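Local coordinates for protein myosin-4 (Saccharomyces cerevisiae, PDB 3MMI) that carries specific mRNAs such as ASH1 mRNA into the yeast bud as a type V myosin motor, seen here as its globular tail, at residues A[39-44]-A[102-107]; A[96-101]-A[158-163]; A[245-250]-A[277-282]. All blocks are in the same frame, centred on the assembly; numbering follows the deposited sequence.

Interaction 1: A[39-44]-A[102-107]; sequences KKVNVT and IFWLSN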
# COMPACT_ATOMS: atom_id res chain seq x y z
N LYS A 39 -9.81 -7.38 22.03
CA LYS A 39 -10.33 -8.52 21.25
C LYS A 39 -11.84 -8.37 21.17
O LYS A 39 -12.51 -9.09 20.41
CB LYS A 39 -9.98 -9.86 21.91
CG LYS A 39 -8.56 -10.46 21.56
CD LYS A 39 -8.72 -12.02 21.85
CE LYS A 39 -7.33 -12.79 21.86
NZ LYS A 39 -6.42 -12.50 20.70
N LYS A 40 -12.38 -7.46 21.96
CA LYS A 40 -13.83 -7.30 22.04
C LYS A 40 -14.27 -5.88 21.74
O LYS A 40 -15.36 -5.47 22.14
N VAL A 41 -13.43 -5.13 21.04
CA VAL A 41 -13.80 -3.76 20.70
C VAL A 41 -14.54 -3.73 19.39
O VAL A 41 -14.02 -3.15 18.47
CB VAL A 41 -12.56 -2.81 20.51
CG1 VAL A 41 -12.96 -1.55 19.73
CG2 VAL A 41 -12.02 -2.36 21.84
N ASN A 42 -15.73 -4.30 19.33
CA ASN A 42 -16.62 -4.18 18.15
C ASN A 42 -16.85 -2.75 17.68
O ASN A 42 -17.35 -1.88 18.43
CB ASN A 42 -17.98 -4.89 18.38
CG ASN A 42 -18.78 -5.03 17.07
OD1 ASN A 42 -18.19 -5.15 15.97
ND2 ASN A 42 -20.13 -4.99 17.17
N VAL A 43 -16.38 -2.49 16.47
CA VAL A 43 -16.23 -1.14 16.00
C VAL A 43 -17.58 -1.29 15.42
O VAL A 43 -18.31 -2.19 15.81
CB VAL A 43 -15.45 -1.08 14.74
CG1 VAL A 43 -15.75 0.21 14.08
CG2 VAL A 43 -13.99 -1.14 15.06
N THR A 44 -17.91 -0.45 14.46
CA THR A 44 -19.23 -0.03 14.11
C THR A 44 -19.79 0.92 15.13
O THR A 44 -20.99 1.00 15.30
CB THR A 44 -20.13 -1.22 13.87
OG1 THR A 44 -20.59 -1.69 15.14
CG2 THR A 44 -19.37 -2.33 13.19
N ILE A 102 -8.83 0.36 9.03
CA ILE A 102 -8.63 1.77 9.28
C ILE A 102 -8.71 2.19 10.73
O ILE A 102 -7.88 2.94 11.18
CB ILE A 102 -9.58 2.65 8.44
CG1 ILE A 102 -9.23 2.51 6.95
CG2 ILE A 102 -9.39 4.11 8.76
CD1 ILE A 102 -10.46 2.94 5.98
N PHE A 103 -9.72 1.68 11.47
CA PHE A 103 -9.86 2.00 12.90
C PHE A 103 -8.55 1.61 13.61
O PHE A 103 -7.96 2.41 14.26
CB PHE A 103 -11.02 1.18 13.48
CG PHE A 103 -11.14 1.29 14.97
CD1 PHE A 103 -11.66 2.46 15.54
CD2 PHE A 103 -10.76 0.23 15.80
CE1 PHE A 103 -11.78 2.56 16.94
CE2 PHE A 103 -10.90 0.34 17.17
CZ PHE A 103 -11.41 1.50 17.74
N TRP A 104 -8.12 0.36 13.44
CA TRP A 104 -6.95 -0.16 14.17
C TRP A 104 -5.67 0.62 13.76
O TRP A 104 -4.85 1.03 14.61
CB TRP A 104 -6.81 -1.70 14.01
CG TRP A 104 -7.98 -2.43 14.80
CD1 TRP A 104 -9.02 -3.19 14.28
CD2 TRP A 104 -8.19 -2.41 16.23
NE1 TRP A 104 -9.82 -3.65 15.29
CE2 TRP A 104 -9.35 -3.19 16.49
CE3 TRP A 104 -7.51 -1.83 17.30
CZ2 TRP A 104 -9.84 -3.38 17.81
CZ3 TRP A 104 -7.97 -2.03 18.59
CH2 TRP A 104 -9.13 -2.79 18.84
N LEU A 105 -5.53 0.89 12.46
CA LEU A 105 -4.32 1.48 11.96
C LEU A 105 -4.28 2.91 12.37
O LEU A 105 -3.23 3.41 12.74
CB LEU A 105 -4.17 1.35 10.47
CG LEU A 105 -3.70 -0.07 10.06
CD1 LEU A 105 -4.00 -0.43 8.65
CD2 LEU A 105 -2.24 -0.35 10.43
N SER A 106 -5.41 3.56 12.36
CA SER A 106 -5.45 4.90 12.86
C SER A 106 -5.03 5.02 14.32
O SER A 106 -4.33 5.96 14.66
CB SER A 106 -6.85 5.47 12.72
OG SER A 106 -6.73 6.84 13.09
N ASN A 107 -5.41 4.02 15.16
CA ASN A 107 -5.00 3.96 16.58
C ASN A 107 -3.47 3.68 16.70
O ASN A 107 -2.78 4.37 17.40
CB ASN A 107 -5.88 2.93 17.35
CG ASN A 107 -7.21 3.58 17.91
OD1 ASN A 107 -7.20 4.21 18.97
ND2 ASN A 107 -8.32 3.42 17.17

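Interaction 2: A[96-101]-A[158-163]; sequences ETMLGG and VKFMKH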
# COMPACT_ATOMS: atom_id res chain seq x y z
N GLU A 96 -15.54 -6.43 6.82
CA GLU A 96 -15.16 -5.62 7.95
C GLU A 96 -13.79 -5.02 7.73
O GLU A 96 -13.36 -4.18 8.48
CB GLU A 96 -15.17 -6.45 9.23
CD GLU A 96 -16.79 -7.06 11.13
OE1 GLU A 96 -17.88 -7.48 10.77
OE2 GLU A 96 -16.21 -7.47 12.14
N THR A 97 -13.12 -5.45 6.68
CA THR A 97 -11.72 -5.12 6.43
C THR A 97 -11.38 -3.63 6.26
O THR A 97 -10.37 -3.18 6.76
CB THR A 97 -11.20 -5.87 5.23
OG1 THR A 97 -11.31 -7.26 5.47
CG2 THR A 97 -9.79 -5.57 5.00
N MET A 98 -12.24 -2.90 5.57
CA MET A 98 -12.10 -1.47 5.39
C MET A 98 -12.19 -0.74 6.70
O MET A 98 -11.24 -0.12 7.11
CB MET A 98 -13.12 -0.91 4.42
CG MET A 98 -12.77 0.48 3.98
SD MET A 98 -13.63 1.19 2.60
CE MET A 98 -14.61 2.35 3.44
N LEU A 99 -13.32 -0.84 7.37
CA LEU A 99 -13.54 -0.11 8.62
C LEU A 99 -12.56 -0.54 9.68
O LEU A 99 -11.93 0.30 10.33
CB LEU A 99 -14.95 -0.35 9.16
CG LEU A 99 -16.10 0.36 8.46
CD1 LEU A 99 -17.39 0.16 9.25
CD2 LEU A 99 -15.76 1.82 8.40
N GLY A 100 -12.48 -1.85 9.87
CA GLY A 100 -11.64 -2.41 10.90
C GLY A 100 -10.16 -2.09 10.72
O GLY A 100 -9.51 -1.67 11.68
N GLY A 101 -9.65 -2.32 9.51
CA GLY A 101 -8.29 -1.97 9.13
C GLY A 101 -7.96 -0.52 9.48
O GLY A 101 -7.00 -0.19 10.24
N VAL A 158 -2.88 -4.55 1.10
CA VAL A 158 -2.98 -5.41 -0.09
C VAL A 158 -4.22 -6.22 0.05
O VAL A 158 -4.95 -6.42 -0.92
CB VAL A 158 -1.70 -6.33 -0.37
CG1 VAL A 158 -0.43 -5.49 -0.28
CG2 VAL A 158 -1.67 -7.48 0.68
N LYS A 159 -4.48 -6.75 1.23
CA LYS A 159 -5.72 -7.56 1.39
C LYS A 159 -6.94 -6.68 1.13
O LYS A 159 -7.90 -7.02 0.37
CB LYS A 159 -5.81 -8.14 2.78
CG LYS A 159 -7.09 -8.93 2.99
CD LYS A 159 -7.07 -9.58 4.41
CE LYS A 159 -8.53 -9.91 4.93
NZ LYS A 159 -8.81 -9.51 6.40
N PHE A 160 -6.90 -5.49 1.72
CA PHE A 160 -7.99 -4.54 1.44
C PHE A 160 -8.12 -4.27 -0.05
O PHE A 160 -9.21 -4.45 -0.63
CB PHE A 160 -7.81 -3.25 2.19
CG PHE A 160 -8.78 -2.23 1.81
CD1 PHE A 160 -10.13 -2.50 1.87
CD2 PHE A 160 -8.37 -1.00 1.37
CE1 PHE A 160 -11.10 -1.56 1.52
CE2 PHE A 160 -9.35 -0.00 1.00
CZ PHE A 160 -10.71 -0.32 1.08
N MET A 161 -7.03 -3.87 -0.69
CA MET A 161 -7.08 -3.59 -2.15
C MET A 161 -7.37 -4.73 -3.12
O MET A 161 -7.95 -4.50 -4.21
CB MET A 161 -5.78 -2.87 -2.61
CG MET A 161 -5.80 -1.38 -2.24
SD MET A 161 -7.33 -0.62 -2.83
CE MET A 161 -7.56 0.68 -1.75
N LYS A 162 -7.00 -5.96 -2.74
CA LYS A 162 -7.45 -7.17 -3.50
C LYS A 162 -9.03 -7.17 -3.58
O LYS A 162 -9.60 -7.29 -4.66
CB LYS A 162 -6.94 -8.45 -2.79
CG LYS A 162 -7.34 -9.74 -3.50
N HIS A 163 -9.67 -7.06 -2.42
CA HIS A 163 -11.12 -7.09 -2.33
C HIS A 163 -11.76 -5.92 -3.05
O HIS A 163 -12.69 -6.10 -3.84
CB HIS A 163 -11.57 -7.11 -0.86

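Interaction 3: A[245-250]-A[277-282]; sequences EVDRNI and ILQLKI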
# COMPACT_ATOMS: atom_id res chain seq x y z
N GLU A 245 -6.53 4.04 -25.62
CA GLU A 245 -7.76 3.89 -24.83
C GLU A 245 -7.53 3.60 -23.32
O GLU A 245 -8.23 4.20 -22.50
CB GLU A 245 -8.65 2.81 -25.45
CG GLU A 245 -9.07 3.16 -26.90
CD GLU A 245 -9.92 4.51 -27.00
OE1 GLU A 245 -10.73 4.84 -26.17
OE2 GLU A 245 -9.73 5.33 -27.90
N VAL A 246 -6.57 2.74 -22.97
CA VAL A 246 -6.20 2.53 -21.56
C VAL A 246 -5.68 3.82 -20.98
O VAL A 246 -5.88 4.09 -19.80
CB VAL A 246 -5.11 1.41 -21.46
CG1 VAL A 246 -4.59 1.22 -19.98
CG2 VAL A 246 -5.71 0.08 -22.18
N ASP A 247 -4.93 4.58 -21.76
CA ASP A 247 -4.37 5.85 -21.31
C ASP A 247 -5.45 6.81 -20.81
O ASP A 247 -5.37 7.31 -19.70
CB ASP A 247 -3.64 6.61 -22.45
CG ASP A 247 -2.27 7.09 -22.06
OD1 ASP A 247 -1.90 7.00 -20.87
OD2 ASP A 247 -1.45 7.42 -22.95
N ARG A 248 -6.50 6.95 -21.62
CA ARG A 248 -7.68 7.70 -21.24
C ARG A 248 -8.38 7.12 -20.01
O ARG A 248 -8.87 7.88 -19.17
CB ARG A 248 -8.67 7.77 -22.41
CG ARG A 248 -8.02 8.05 -23.75
N ASN A 249 -8.43 5.79 -19.87
CA ASN A 249 -9.16 5.25 -18.72
C ASN A 249 -8.37 5.59 -17.52
O ASN A 249 -8.95 5.88 -16.42
CB ASN A 249 -9.41 3.73 -18.82
CG ASN A 249 -10.39 3.39 -19.92
OD1 ASN A 249 -10.44 2.24 -20.44
ND2 ASN A 249 -11.25 4.30 -20.22
N ILE A 250 -7.04 5.56 -17.67
CA ILE A 250 -6.18 5.81 -16.52
C ILE A 250 -6.37 7.26 -16.06
O ILE A 250 -6.53 7.60 -14.89
CB ILE A 250 -4.66 5.49 -16.85
CG1 ILE A 250 -4.42 3.94 -16.86
CG2 ILE A 250 -3.77 6.13 -15.84
CD1 ILE A 250 -3.06 3.60 -17.28
N ILE A 277 4.49 2.66 -24.27
CA ILE A 277 5.28 1.87 -25.19
C ILE A 277 4.44 1.43 -26.38
O ILE A 277 4.89 1.38 -27.50
CB ILE A 277 5.93 0.66 -24.42
CG1 ILE A 277 7.21 1.20 -23.77
CG2 ILE A 277 6.23 -0.44 -25.37
CD1 ILE A 277 7.61 0.46 -22.67
N LEU A 278 3.18 1.11 -26.11
CA LEU A 278 2.32 0.57 -27.10
C LEU A 278 1.99 1.60 -28.18
O LEU A 278 1.63 1.27 -29.36
CB LEU A 278 1.03 0.08 -26.43
CG LEU A 278 1.13 -1.31 -25.77
CD1 LEU A 278 -0.17 -1.56 -24.95
CD2 LEU A 278 1.44 -2.44 -26.78
N GLN A 279 2.06 2.88 -27.80
CA GLN A 279 1.84 3.92 -28.76
C GLN A 279 3.11 4.43 -29.50
O GLN A 279 2.97 5.12 -30.46
CB GLN A 279 1.09 5.08 -28.12
CG GLN A 279 -0.18 4.67 -27.39
CD GLN A 279 -0.60 5.69 -26.35
OE1 GLN A 279 -1.20 6.67 -26.73
NE2 GLN A 279 -0.38 5.46 -25.02
N LEU A 280 4.33 4.13 -29.04
CA LEU A 280 5.52 4.44 -29.82
C LEU A 280 5.51 3.81 -31.21
O LEU A 280 5.02 2.70 -31.42
CB LEU A 280 6.86 4.20 -29.11
CG LEU A 280 6.93 4.88 -27.72
CD1 LEU A 280 8.08 4.33 -26.77
CD2 LEU A 280 6.92 6.42 -27.82
N LYS A 281 5.98 4.51 -32.21
CA LYS A 281 6.14 3.95 -33.54
C LYS A 281 7.61 3.69 -33.72
O LYS A 281 8.32 4.54 -34.21
CB LYS A 281 5.73 4.97 -34.59
CE LYS A 281 7.74 8.01 -36.01
NZ LYS A 281 8.00 8.84 -34.82
N ILE A 282 8.11 2.56 -33.28
CA ILE A 282 9.61 2.44 -33.29
C ILE A 282 9.95 1.57 -34.46
O ILE A 282 9.39 0.46 -34.60
CB ILE A 282 10.19 1.76 -32.07
CG1 ILE A 282 9.68 2.44 -30.79
CG2 ILE A 282 11.72 1.76 -32.14
CD1 ILE A 282 9.32 1.37 -29.72
O HOH W 1 -2.02 8.91 -25.36

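Interaction 1: A[39-44]-A[102-107]
Val41 and Val43 of the loop rest on Phe103 and Trp104, two consecutive aromatic residues of a helix in the globular tail, in a wholly apolar contact with no hydrogen bond from one segment to the other. The CH-pi part belongs to Val43, whose CG2 lies over one face of the Phe103 ring, 3.9 Å from its centroid and 26° off the ring normal. This methyl sits nearer the rim than the centre and comes closest to CD2 of Phe103, at 3.6 Å. Val43 CG2 stands anti to its carbonyl carbon, which sends it down onto the ring.

The van der Waals part belongs to Val41, which spans both aromatics. Its CG1 approaches CE2 of Phe103 obliquely at 3.8 Å, while Val41 CB meets CH2 of Trp104, also at 3.8 Å. An inverse gamma turn centred on Val41 bends the loop here, and both valines direct their CB atoms at the helix while Asn42 between them turns away.

Ring and polar contacts within the helix segment probably help to fix the Phe103 side chain. CD2 of Phe103 stands 3.7 Å above the middle of the indole plane of Trp104. On the face of Phe103 opposite Val43 lies the amide of Asn107, whose ND2 donates to Phe103 O at 3.1 Å.

Around this contact, Trp104 CG, anti to its carbonyl carbon (chi1 -70°), leads the buried indole among Val85, Ile88 and Val89 of helix 71-91. Phe205 adjoins Val43. The loop between helices 26-37 and 53-67 is thereby placed on helix 97-108, with Pro54 of helix 53-67 touching both aromatics.

Interaction 2: A[96-101]-A[158-163]
Thr97 and Met98, in the first turn of helix 97-108, pack against Phe160 in a nearly antiparallel helix pair of the all-helical myosin V globular tail. The axes of the segments 97-101 and 158-163 come within 10.2 Å, their N-to-C directions 157° apart.

Met98 and Phe160 form a Met-aromatic contact of oblique geometry. The sulfur SD of Met98 lies 4.7 Å from the centroid of the Phe160 ring and 65° off its normal, nearest CZ. Met98 CB and CG also touch the same end of the ring, with CB 3.6 Å from CE1 of Phe160. The phenyl reaches them because CG of Phe160 is anti to its backbone N (chi1 173°), which swings the ring across toward the opposing helix. Thr97 CG2 comes in near the root of this side chain, 4.1 Å from Phe160 CB.

The ring of Trp156, one turn before Phe160 on helix 132-168, meets that of Phe160 with the two planes nearly parallel, and its indole N-H donates to Thr97 O. Beyond the pair, helix 185-204 brings Phe198 to the Phe160 ring at a steeper angle and Val201 to Met98.

The polar edge is lighter: Lys159 is extended until it bends at its last torsion, and its ammonium is bound chiefly by Leu92 O, while Thr97 OG1 bonds to Pro93 O. Lys159 NZ adds a weak hydrogen bond to Thr97 OG1 at 3.5 Å.

Interaction 3: A[245-250]-A[277-282]
OD2 of Asp247 is gripped from two directions, by the amide of Gln279 and by a water that also binds that amide. The direct bond runs from Gln279 NE2 to Asp247 OD2 at 3.0 Å and is essentially straight, with an N-H...O angle of 179°. The two flat groups are turned almost perpendicular, their planes 81° apart. OD2 lies practically in the amide plane of Gln279, whereas NE2 stands well out of the carboxylate plane and meets the oxygen from above it.

The water closes a small ring of hydrogen bonds beside this link. It donates to Asp247 OD2 at 2.9 Å and to Gln279 OE1 at 2.8 Å, using both its hydrogens. The two ends of the glutamine amide thus serve the same carboxylate oxygen, NE2 directly and OE1 through the water, which should restrain the amide from flipping. Gln279 reaches this position with CG anti to its carbonyl carbon (chi1 -52°) and an extended chain beyond it.

NE2 has a second task, a hydrogen bond to Val275 O in the preceding turn, which ties the amide back to its own helix. Replacement of Gln279 by alanine removes the amide, and Asp247 OD2 would probably lose its direct donor and the bridging water one of its two acceptors. Asp247 also has Glu251 close to OD1, a like charge that may raise the affinity of the carboxylate for protons, while Lys276 NZ makes a long, weak ion pair with OD2.

This is a polar contact at the surface, in the DIL region of the tail. The same helices 240-257 and 269-279 also meet through apolar side chains, Val246 on Val275 and Ile250 on Ile271 and Ile272, while Ile277 turns to helices 285-292 and 300-308.

How the interactions relate
Interactions 1 and 2 use one element, helix 97-108: its first turn faces helix 132-168 in interaction 2, and the adjoining residues receive a loop in interaction 1. Their centres lie 13 Å apart, and along the chain their segments alternate. Both are partly buried and mainly apolar, though the first is a loop laid on aromatic side chains and the second a helix pair with a weak polar bond at its margin. Interaction 3 is a surface contact between other helices, its centre about 42 Å from that of interaction 1 and across the chain's centre from it. There the segments meet through a hydrogen bond and a bridging water, where the other two rely on aromatic packing.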